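Local atomic coordinates of adhesion G-protein coupled receptor G6 (PDB entry 6V55), a protein that acts as a cell-surface adhesion receptor, probably passing extracellular cues to G proteins during myelination. Residues 214-219 with 277-282; 193-198 with 220-225; 606-611 with 675-680. All blocks are in the same frame, centred on the assembly; numbering follows the deposited sequence.

Contact 1. Residues 214-219 with 277-282; sequences TWTKSS and DHAMLS
T214 and A279 mark the nearest approach of the two backbones, with the CA atoms 5.2 Å apart where the end of a strand, 214-216, meets irregular chain at 277-282. The main chains do not pair here by hydrogen bonds, and the join is made by small groups in van der Waals contact. A279 supplies the central one. Its CB lies 3.8 Å from T214 CB, 3.7 Å from the methyl CG2 of T216, and 3.3 Å from W215 O, which sits in the strand between the two threonines. T214 CG2 meets instead the backbone of the next residue, 4.0 Å from M280 N. At T216, with chi1 at 68°, CG2 lies against A279 CB while OG1 turns back to its own turn, where it is 2.6 Å from S219 OG in a hydrogen bond. With a serine in place of T216 the methyl is lost, and one side of A279 CB would probably face a gap. W215 points the other way, its NE1 hydrogen-bonded to S238 OG. Strand 145-154 lies beside strand 209-216 in the sheet and gives the loop a second hold: T147 OG1 is hydrogen-bonded to H278 O and, weakly, to M280 N. The loop thus crosses from strand 268-276 over strand 145-154 to reach 209-216, before M280 rests on L285 of helix 282-286.

Contact 2. Residues 193-198 with 220-225; sequences CSVDNF and GLIGVY. Unlike the reference sequence in segment 193-198: F198 (reference Leu).
F198 stands where the reference sequence has leucine, and it is the edge of this ring that reaches V224: CD2 is 3.8 Å from V224 CG2, which lies near the ring plane. The backbones keep well apart, with CA atoms 7.0 Å between F198 and V224 and 7.8 Å between C193 and I222, so the contact is made entirely by apolar side chains.

How an irregular stretch presents several such groups to one strand is well illustrated by 193-198. After the short strand ends, S194 OG accepts the backbone N of D196 in an ST turn, and V195 O accepts the backbone N of F198. The chain is thereby folded back until V195 and F198 both face V224. At chi1 175° V224 CG1 is trans to N, and the other methyl, CG2, turns to the loop and meets both, 3.7 Å from V195 CG1 and also against the edge of the phenyl ring. V195 CG1 serves twice, since it also touches I222 CG2 at 3.8 Å, those two side chains crossing at about a right angle. I222 is forked across two partners: the second branch runs out to CD1, which packs 3.7 Å from C193 CB and touches SG as well.

C193 SG forms a disulfide with C235, just past strand 229-234, the outermost strand of the facing sheet, and the F198 ring stacks with F231 on that strand. Strand 191-194 is outermost in its own sheet, and the edges of the two sheets are thus linked covalently and by packing. Two antiparallel sheets packed face to face fit the concanavalin-like beta-sandwich expected of the pentaxin family.

Contact 3. Residues 606-611 with 675-680; sequences KNLVVG and MFFGRT
N607 and R679 lie side by side where two antiparallel strands begin and end, and the asparagine can be followed outward. CB rests 3.8 Å from R679 CG, and the amide carbon CG sits against both CG and CD of that arginine. OD1 approaches the same methylene, 3.2 Å from R679 CG, while accepting a hydrogen bond of 2.8 Å from K606 NZ. ND2 lies 3.8 Å from R679 CD and is hydrogen-bonded elsewhere in the protein. The arginine touches with its aliphatic CG and CD; the amide and guanidinium planes are 79° apart, and NE is carried on to M569 O, a weak bond. Just beyond the paired strands, N607 O accepts G678 N at 2.8 Å. V609 and F676 follow as a hydrogen-bonded pair, with F676 N to V609 O at 2.9 Å. On the face shared by L608, V610, M675 and F677, L608 CD1 sits over one face of the F677 ring in a CH-pi contact, 3.8 Å from its centroid. In L608, chi1 of 179° sends CG out beside the carbonyl carbon, and chi2 of 67° then places CD1 over the ring. Helices 555-568 and 573-593 cover that face, through V562, L584 and V587 among others. A beta-sheet packed on preceding helices is consistent with the GAIN domain, whose GPS motif comes later in this chain.

How the contacts relate
Contacts 1 and 2 belong to one domain and interlock. Their centres are 11 Å apart, and their segments alternate along the chain, 193-198 and 214-219 preceding 220-225 and 277-282. Strands 209-216 and 221-226 are neighbours in a single sheet, joined by a probable hydrogen bond from T214 N to G223 O, and W215 packs on I222. Contact 1 fastens a loop to that sheet, whereas contact 2 closes it against the facing one. Contact 3 comes later, in another domain, with centres 88 and 94 Å from those of contacts 1 and 2 and on the opposite side of the chain's centre. These contacts thus belong to two separately packed domains of a multidomain extracellular region.

Contact 1. Residues 214-219 with 277-282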
loop_
_atom_site.group_PDB
_atom_site.type_symbol
_atom_site.label_atom_id
_atom_site.label_comp_id
_atom_site.label_asym_id
_atom_site.label_seq_id
_atom_site.Cartn_x
_atom_site.Cartn_y
_atom_site.Cartn_z
ATOM N N THR A 214 8.196 50.808 11.338
ATOM C CA THR A 214 7.036 51.500 10.775
ATOM C C THR A 214 7.418 52.925 10.395
ATOM O O THR A 214 8.418 53.470 10.870
ATOM C CB THR A 214 5.794 51.530 11.720
ATOM O OG1 THR A 214 5.929 52.560 12.719
ATOM C CG2 THR A 214 5.532 50.171 12.378
ATOM N N TRP A 215 6.605 53.516 9.518
ATOM C CA TRP A 215 6.786 54.885 9.055
ATOM C C TRP A 215 5.440 55.384 8.569
ATOM O O TRP A 215 4.688 54.596 8.010
ATOM C CB TRP A 215 7.809 54.949 7.919
ATOM C CG TRP A 215 7.942 56.292 7.284
ATOM C CD1 TRP A 215 8.507 57.406 7.833
ATOM C CD2 TRP A 215 7.519 56.666 5.962
ATOM N NE1 TRP A 215 8.476 58.443 6.938
ATOM C CE2 TRP A 215 7.866 58.022 5.783
ATOM C CE3 TRP A 215 6.885 55.984 4.912
ATOM C CZ2 TRP A 215 7.598 58.715 4.599
ATOM C CZ3 TRP A 215 6.620 56.673 3.737
ATOM C CH2 TRP A 215 6.966 58.034 3.600
ATOM N N THR A 216 5.114 56.660 8.832
ATOM C CA THR A 216 4.087 57.385 8.083
ATOM C C THR A 216 4.675 58.680 7.545
ATOM O O THR A 216 5.516 59.304 8.193
ATOM C CB THR A 216 2.857 57.786 8.899
ATOM O OG1 THR A 216 3.241 58.772 9.858
ATOM C CG2 THR A 216 2.240 56.658 9.601
ATOM N N LYS A 217 4.199 59.104 6.369
ATOM C CA LYS A 217 4.634 60.384 5.818
ATOM C C LYS A 217 4.094 61.571 6.616
ATOM O O LYS A 217 4.819 62.563 6.819
ATOM C CB LYS A 217 4.196 60.491 4.355
ATOM C CG LYS A 217 4.796 61.646 3.598
ATOM C CD LYS A 217 4.017 61.909 2.358
ATOM C CE LYS A 217 4.640 63.040 1.623
ATOM N NZ LYS A 217 4.239 63.053 0.183
ATOM N N SER A 218 2.849 61.446 7.105
ATOM C CA SER A 218 2.079 62.572 7.628
ATOM C C SER A 218 2.659 63.115 8.918
ATOM O O SER A 218 2.685 64.332 9.112
ATOM C CB SER A 218 0.623 62.157 7.847
ATOM O OG SER A 218 0.504 61.237 8.918
ATOM N N SER A 219 3.184 62.246 9.779
ATOM C CA SER A 219 3.887 62.700 10.969
ATOM C C SER A 219 5.402 62.639 10.851
ATOM O O SER A 219 6.092 63.313 11.622
ATOM C CB SER A 219 3.459 61.864 12.177
ATOM O OG SER A 219 3.328 60.506 11.789
ATOM N N ASP A 277 0.805 47.981 3.966
ATOM C CA ASP A 277 0.353 49.256 3.417
ATOM C C ASP A 277 0.251 50.370 4.447
ATOM O O ASP A 277 0.195 51.545 4.071
ATOM C CB ASP A 277 -1.031 49.067 2.804
ATOM C CG ASP A 277 -1.015 49.156 1.317
ATOM O OD1 ASP A 277 0.067 49.474 0.768
ATOM O OD2 ASP A 277 -2.086 48.917 0.698
ATOM N N HIS A 278 0.170 50.035 5.723
ATOM C CA HIS A 278 -0.083 51.009 6.768
ATOM C C HIS A 278 0.971 50.842 7.844
ATOM O O HIS A 278 1.634 49.802 7.929
ATOM C CB HIS A 278 -1.482 50.836 7.374
ATOM C CG HIS A 278 -1.844 49.407 7.653
ATOM N ND1 HIS A 278 -2.344 48.561 6.683
ATOM C CD2 HIS A 278 -1.774 48.674 8.789
ATOM C CE1 HIS A 278 -2.562 47.369 7.208
ATOM N NE2 HIS A 278 -2.230 47.412 8.486
ATOM N N ALA A 279 1.129 51.878 8.662
ATOM C CA ALA A 279 1.977 51.773 9.837
ATOM C C ALA A 279 1.140 51.366 11.031
ATOM O O ALA A 279 0.098 51.970 11.306
ATOM C CB ALA A 279 2.685 53.075 10.145
ATOM N N MET A 280 1.624 50.365 11.757
ATOM C CA MET A 280 0.862 49.732 12.815
ATOM C C MET A 280 1.087 50.419 14.154
ATOM O O MET A 280 2.208 50.836 14.478
ATOM C CB MET A 280 1.248 48.261 12.919
ATOM C CG MET A 280 0.879 47.466 11.697
ATOM S SD MET A 280 0.739 45.724 12.097
ATOM C CE MET A 280 1.639 44.991 10.737
ATOM N N LEU A 281 0.010 50.503 14.941
ATOM C CA LEU A 281 0.107 50.920 16.333
ATOM C C LEU A 281 0.799 49.840 17.170
ATOM O O LEU A 281 0.991 48.695 16.737
ATOM C CB LEU A 281 -1.280 51.204 16.916
ATOM C CG LEU A 281 -2.157 52.386 16.468
ATOM C CD1 LEU A 281 -1.324 53.633 16.176
ATOM C CD2 LEU A 281 -3.078 52.017 15.282
ATOM N N SER A 282 1.161 50.215 18.402
ATOM C CA SER A 282 1.808 49.260 19.301
ATOM C C SER A 282 0.829 48.191 19.788
ATOM O O SER A 282 1.232 47.036 20.001
ATOM C CB SER A 282 2.439 49.997 20.482
ATOM O OG SER A 282 2.658 49.152 21.599
#

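Contact 2. Residues 193-198 with 220-225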
loop_
_atom_site.group_PDB
_atom_site.type_symbol
_atom_site.label_atom_id
_atom_site.label_comp_id
_atom_site.label_asym_id
_atom_site.label_seq_id
_atom_site.Cartn_x
_atom_site.Cartn_y
_atom_site.Cartn_z
ATOM N N CYS A 193 16.898 58.528 8.396
ATOM C CA CYS A 193 16.195 58.477 9.672
ATOM C C CYS A 193 16.911 57.445 10.533
ATOM O O CYS A 193 16.750 56.237 10.320
ATOM C CB CYS A 193 14.724 58.129 9.461
ATOM S SG CYS A 193 13.875 59.245 8.291
ATOM N N SER A 194 17.717 57.915 11.488
ATOM C CA SER A 194 18.497 57.011 12.322
ATOM C C SER A 194 17.603 56.361 13.370
ATOM O O SER A 194 16.804 57.034 14.032
ATOM C CB SER A 194 19.649 57.746 12.997
ATOM O OG SER A 194 19.910 57.169 14.268
ATOM N N VAL A 195 17.715 55.045 13.498
ATOM C CA VAL A 195 16.973 54.329 14.526
ATOM C C VAL A 195 17.948 53.825 15.586
ATOM O O VAL A 195 17.648 52.850 16.289
ATOM C CB VAL A 195 16.174 53.161 13.924
ATOM C CG1 VAL A 195 14.982 53.697 13.167
ATOM C CG2 VAL A 195 17.053 52.299 13.038
ATOM N N ASP A 196 19.108 54.504 15.719
ATOM C CA ASP A 196 20.236 53.939 16.460
ATOM C C ASP A 196 20.000 53.889 17.964
ATOM O O ASP A 196 20.500 52.968 18.619
ATOM C CB ASP A 196 21.541 54.684 16.167
ATOM C CG ASP A 196 22.770 53.797 16.394
ATOM O OD1 ASP A 196 23.400 53.889 17.481
ATOM O OD2 ASP A 196 23.067 52.966 15.498
ATOM N N ASN A 197 19.167 54.790 18.498
ATOM C CA ASN A 197 18.801 54.793 19.913
ATOM C C ASN A 197 17.910 53.623 20.316
ATOM O O ASN A 197 17.676 53.446 21.516
ATOM C CB ASN A 197 18.069 56.089 20.277
ATOM C CG ASN A 197 18.555 57.280 19.481
ATOM O OD1 ASN A 197 18.149 57.479 18.325
ATOM N ND2 ASN A 197 19.419 58.096 20.099
ATOM N N PHE A 198 17.357 52.860 19.362
ATOM C CA PHE A 198 16.470 51.752 19.695
ATOM C C PHE A 198 17.009 50.395 19.258
ATOM O O PHE A 198 16.436 49.373 19.657
ATOM C CB PHE A 198 15.073 51.951 19.072
ATOM C CG PHE A 198 14.503 53.353 19.213
ATOM C CD1 PHE A 198 14.542 54.049 20.426
ATOM C CD2 PHE A 198 13.870 53.955 18.128
ATOM C CE1 PHE A 198 14.015 55.319 20.528
ATOM C CE2 PHE A 198 13.325 55.227 18.238
ATOM C CZ PHE A 198 13.404 55.900 19.434
ATOM N N GLY A 220 5.937 61.847 9.921
ATOM C CA GLY A 220 7.347 61.521 9.963
ATOM C C GLY A 220 7.713 60.536 11.041
ATOM O O GLY A 220 8.899 60.357 11.317
ATOM N N LEU A 221 6.731 59.872 11.641
ATOM C CA LEU A 221 6.949 59.028 12.805
ATOM C C LEU A 221 7.535 57.685 12.378
ATOM O O LEU A 221 6.837 56.858 11.781
ATOM C CB LEU A 221 5.636 58.828 13.559
ATOM C CG LEU A 221 5.768 58.108 14.910
ATOM C CD1 LEU A 221 6.299 59.049 15.969
ATOM C CD2 LEU A 221 4.442 57.506 15.353
ATOM N N ILE A 222 8.813 57.468 12.678
ATOM C CA ILE A 222 9.386 56.129 12.646
ATOM C C ILE A 222 8.977 55.393 13.918
ATOM O O ILE A 222 9.033 55.946 15.019
ATOM C CB ILE A 222 10.918 56.184 12.515
ATOM C CG1 ILE A 222 11.360 57.299 11.555
ATOM C CG2 ILE A 222 11.483 54.805 12.126
ATOM C CD1 ILE A 222 11.239 56.963 10.102
ATOM N N GLY A 223 8.549 54.148 13.769
ATOM C CA GLY A 223 8.315 53.271 14.903
ATOM C C GLY A 223 9.284 52.084 14.806
ATOM O O GLY A 223 9.637 51.679 13.707
ATOM N N VAL A 224 9.738 51.615 15.960
ATOM C CA VAL A 224 10.622 50.451 16.046
ATOM C C VAL A 224 10.024 49.497 17.075
ATOM O O VAL A 224 9.710 49.911 18.198
ATOM C CB VAL A 224 12.061 50.840 16.437
ATOM C CG1 VAL A 224 12.922 49.607 16.641
ATOM C CG2 VAL A 224 12.700 51.698 15.369
ATOM N N TYR A 225 9.847 48.235 16.690
ATOM C CA TYR A 225 9.503 47.170 17.623
ATOM C C TYR A 225 10.673 46.187 17.694
ATOM O O TYR A 225 11.039 45.576 16.682
ATOM C CB TYR A 225 8.207 46.487 17.195
ATOM C CG TYR A 225 7.496 45.723 18.281
ATOM C CD1 TYR A 225 7.889 44.418 18.608
ATOM C CD2 TYR A 225 6.422 46.294 18.971
ATOM C CE1 TYR A 225 7.244 43.704 19.600
ATOM C CE2 TYR A 225 5.758 45.585 19.965
ATOM C CZ TYR A 225 6.178 44.289 20.274
ATOM O OH TYR A 225 5.543 43.565 21.258
#

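Contact 3. Residues 606-611 with 675-680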
loop_
_atom_site.group_PDB
_atom_site.type_symbol
_atom_site.label_atom_id
_atom_site.label_comp_id
_atom_site.label_asym_id
_atom_site.label_seq_id
_atom_site.Cartn_x
_atom_site.Cartn_y
_atom_site.Cartn_z
ATOM N N LYS A 606 -19.534 -19.283 -14.513
ATOM C CA LYS A 606 -18.873 -18.948 -15.772
ATOM C C LYS A 606 -18.761 -20.163 -16.697
ATOM O O LYS A 606 -19.123 -20.066 -17.873
ATOM C CB LYS A 606 -17.505 -18.317 -15.498
ATOM C CG LYS A 606 -16.846 -17.651 -16.728
ATOM C CD LYS A 606 -15.305 -17.837 -16.706
ATOM C CE LYS A 606 -14.651 -17.741 -18.099
ATOM N NZ LYS A 606 -14.429 -19.077 -18.750
ATOM N N ASN A 607 -18.352 -21.329 -16.180
ATOM C CA ASN A 607 -18.200 -22.513 -17.029
ATOM C C ASN A 607 -19.178 -23.651 -16.726
ATOM O O ASN A 607 -19.000 -24.757 -17.261
ATOM C CB ASN A 607 -16.782 -23.074 -16.928
ATOM C CG ASN A 607 -15.732 -22.051 -17.223
ATOM O OD1 ASN A 607 -15.642 -21.536 -18.342
ATOM N ND2 ASN A 607 -14.901 -21.758 -16.222
ATOM N N LEU A 608 -20.194 -23.426 -15.888
ATOM C CA LEU A 608 -21.057 -24.501 -15.410
ATOM C C LEU A 608 -22.411 -23.936 -15.018
ATOM O O LEU A 608 -22.492 -23.074 -14.137
ATOM C CB LEU A 608 -20.450 -25.207 -14.200
ATOM C CG LEU A 608 -21.315 -26.337 -13.637
ATOM C CD1 LEU A 608 -21.419 -27.482 -14.610
ATOM C CD2 LEU A 608 -20.820 -26.824 -12.296
ATOM N N VAL A 609 -23.472 -24.438 -15.640
ATOM C CA VAL A 609 -24.828 -24.136 -15.202
ATOM C C VAL A 609 -25.542 -25.453 -14.937
ATOM O O VAL A 609 -25.406 -26.404 -15.719
ATOM C CB VAL A 609 -25.573 -23.250 -16.220
ATOM C CG1 VAL A 609 -25.494 -23.787 -17.650
ATOM C CG2 VAL A 609 -26.980 -23.016 -15.796
ATOM N N VAL A 610 -26.183 -25.563 -13.765
ATOM C CA VAL A 610 -26.952 -26.761 -13.436
ATOM C C VAL A 610 -28.369 -26.319 -13.116
ATOM O O VAL A 610 -28.610 -25.199 -12.648
ATOM C CB VAL A 610 -26.359 -27.624 -12.280
ATOM C CG1 VAL A 610 -24.888 -27.994 -12.548
ATOM C CG2 VAL A 610 -26.524 -26.995 -10.897
ATOM N N GLY A 611 -29.317 -27.184 -13.428
ATOM C CA GLY A 611 -30.717 -26.836 -13.266
ATOM C C GLY A 611 -31.521 -28.044 -12.862
ATOM O O GLY A 611 -31.209 -29.178 -13.237
ATOM N N MET A 675 -27.419 -30.337 -16.689
ATOM C CA MET A 675 -26.129 -29.673 -16.493
ATOM C C MET A 675 -25.504 -29.370 -17.847
ATOM O O MET A 675 -25.558 -30.197 -18.765
ATOM C CB MET A 675 -25.144 -30.534 -15.686
ATOM C CG MET A 675 -25.722 -31.133 -14.427
ATOM S SD MET A 675 -24.625 -32.209 -13.530
ATOM C CE MET A 675 -25.784 -33.556 -13.268
ATOM N N PHE A 676 -24.912 -28.188 -17.977
ATOM C CA PHE A 676 -24.158 -27.823 -19.170
ATOM C C PHE A 676 -22.737 -27.501 -18.737
ATOM O O PHE A 676 -22.529 -26.616 -17.897
ATOM C CB PHE A 676 -24.808 -26.635 -19.888
ATOM C CG PHE A 676 -24.018 -26.117 -21.057
ATOM C CD1 PHE A 676 -23.221 -24.971 -20.933
ATOM C CD2 PHE A 676 -24.087 -26.758 -22.281
ATOM C CE1 PHE A 676 -22.487 -24.501 -22.009
ATOM C CE2 PHE A 676 -23.369 -26.290 -23.371
ATOM C CZ PHE A 676 -22.560 -25.166 -23.235
ATOM N N PHE A 677 -21.762 -28.206 -19.304
ATOM C CA PHE A 677 -20.355 -27.975 -18.990
ATOM C C PHE A 677 -19.742 -27.153 -20.119
ATOM O O PHE A 677 -19.579 -27.643 -21.240
ATOM C CB PHE A 677 -19.614 -29.294 -18.794
ATOM C CG PHE A 677 -19.939 -29.991 -17.500
ATOM C CD1 PHE A 677 -21.053 -30.825 -17.397
ATOM C CD2 PHE A 677 -19.121 -29.824 -16.384
ATOM C CE1 PHE A 677 -21.353 -31.472 -16.206
ATOM C CE2 PHE A 677 -19.408 -30.479 -15.180
ATOM C CZ PHE A 677 -20.525 -31.305 -15.101
ATOM N N GLY A 678 -19.429 -25.891 -19.835
ATOM C CA GLY A 678 -18.800 -25.058 -20.843
ATOM C C GLY A 678 -17.368 -25.436 -21.148
ATOM O O GLY A 678 -16.888 -25.158 -22.250
ATOM N N ARG A 679 -16.681 -26.072 -20.201
ATOM C CA ARG A 679 -15.288 -26.458 -20.352
ATOM C C ARG A 679 -15.174 -27.972 -20.235
ATOM O O ARG A 679 -16.004 -28.627 -19.594
ATOM C CB ARG A 679 -14.421 -25.742 -19.316
ATOM C CG ARG A 679 -14.345 -24.243 -19.580
ATOM C CD ARG A 679 -13.074 -23.628 -19.039
ATOM N NE ARG A 679 -11.901 -24.264 -19.621
ATOM C CZ ARG A 679 -11.248 -23.798 -20.680
ATOM N NH1 ARG A 679 -11.649 -22.670 -21.260
ATOM N NH2 ARG A 679 -10.192 -24.463 -21.148
ATOM N N THR A 680 -14.161 -28.542 -20.887
ATOM C CA THR A 680 -14.113 -29.989 -21.065
ATOM C C THR A 680 -13.010 -30.670 -20.274
ATOM O O THR A 680 -12.781 -31.864 -20.474
ATOM C CB THR A 680 -13.952 -30.354 -22.545
ATOM O OG1 THR A 680 -12.575 -30.213 -22.930
ATOM C CG2 THR A 680 -14.837 -29.482 -23.431
#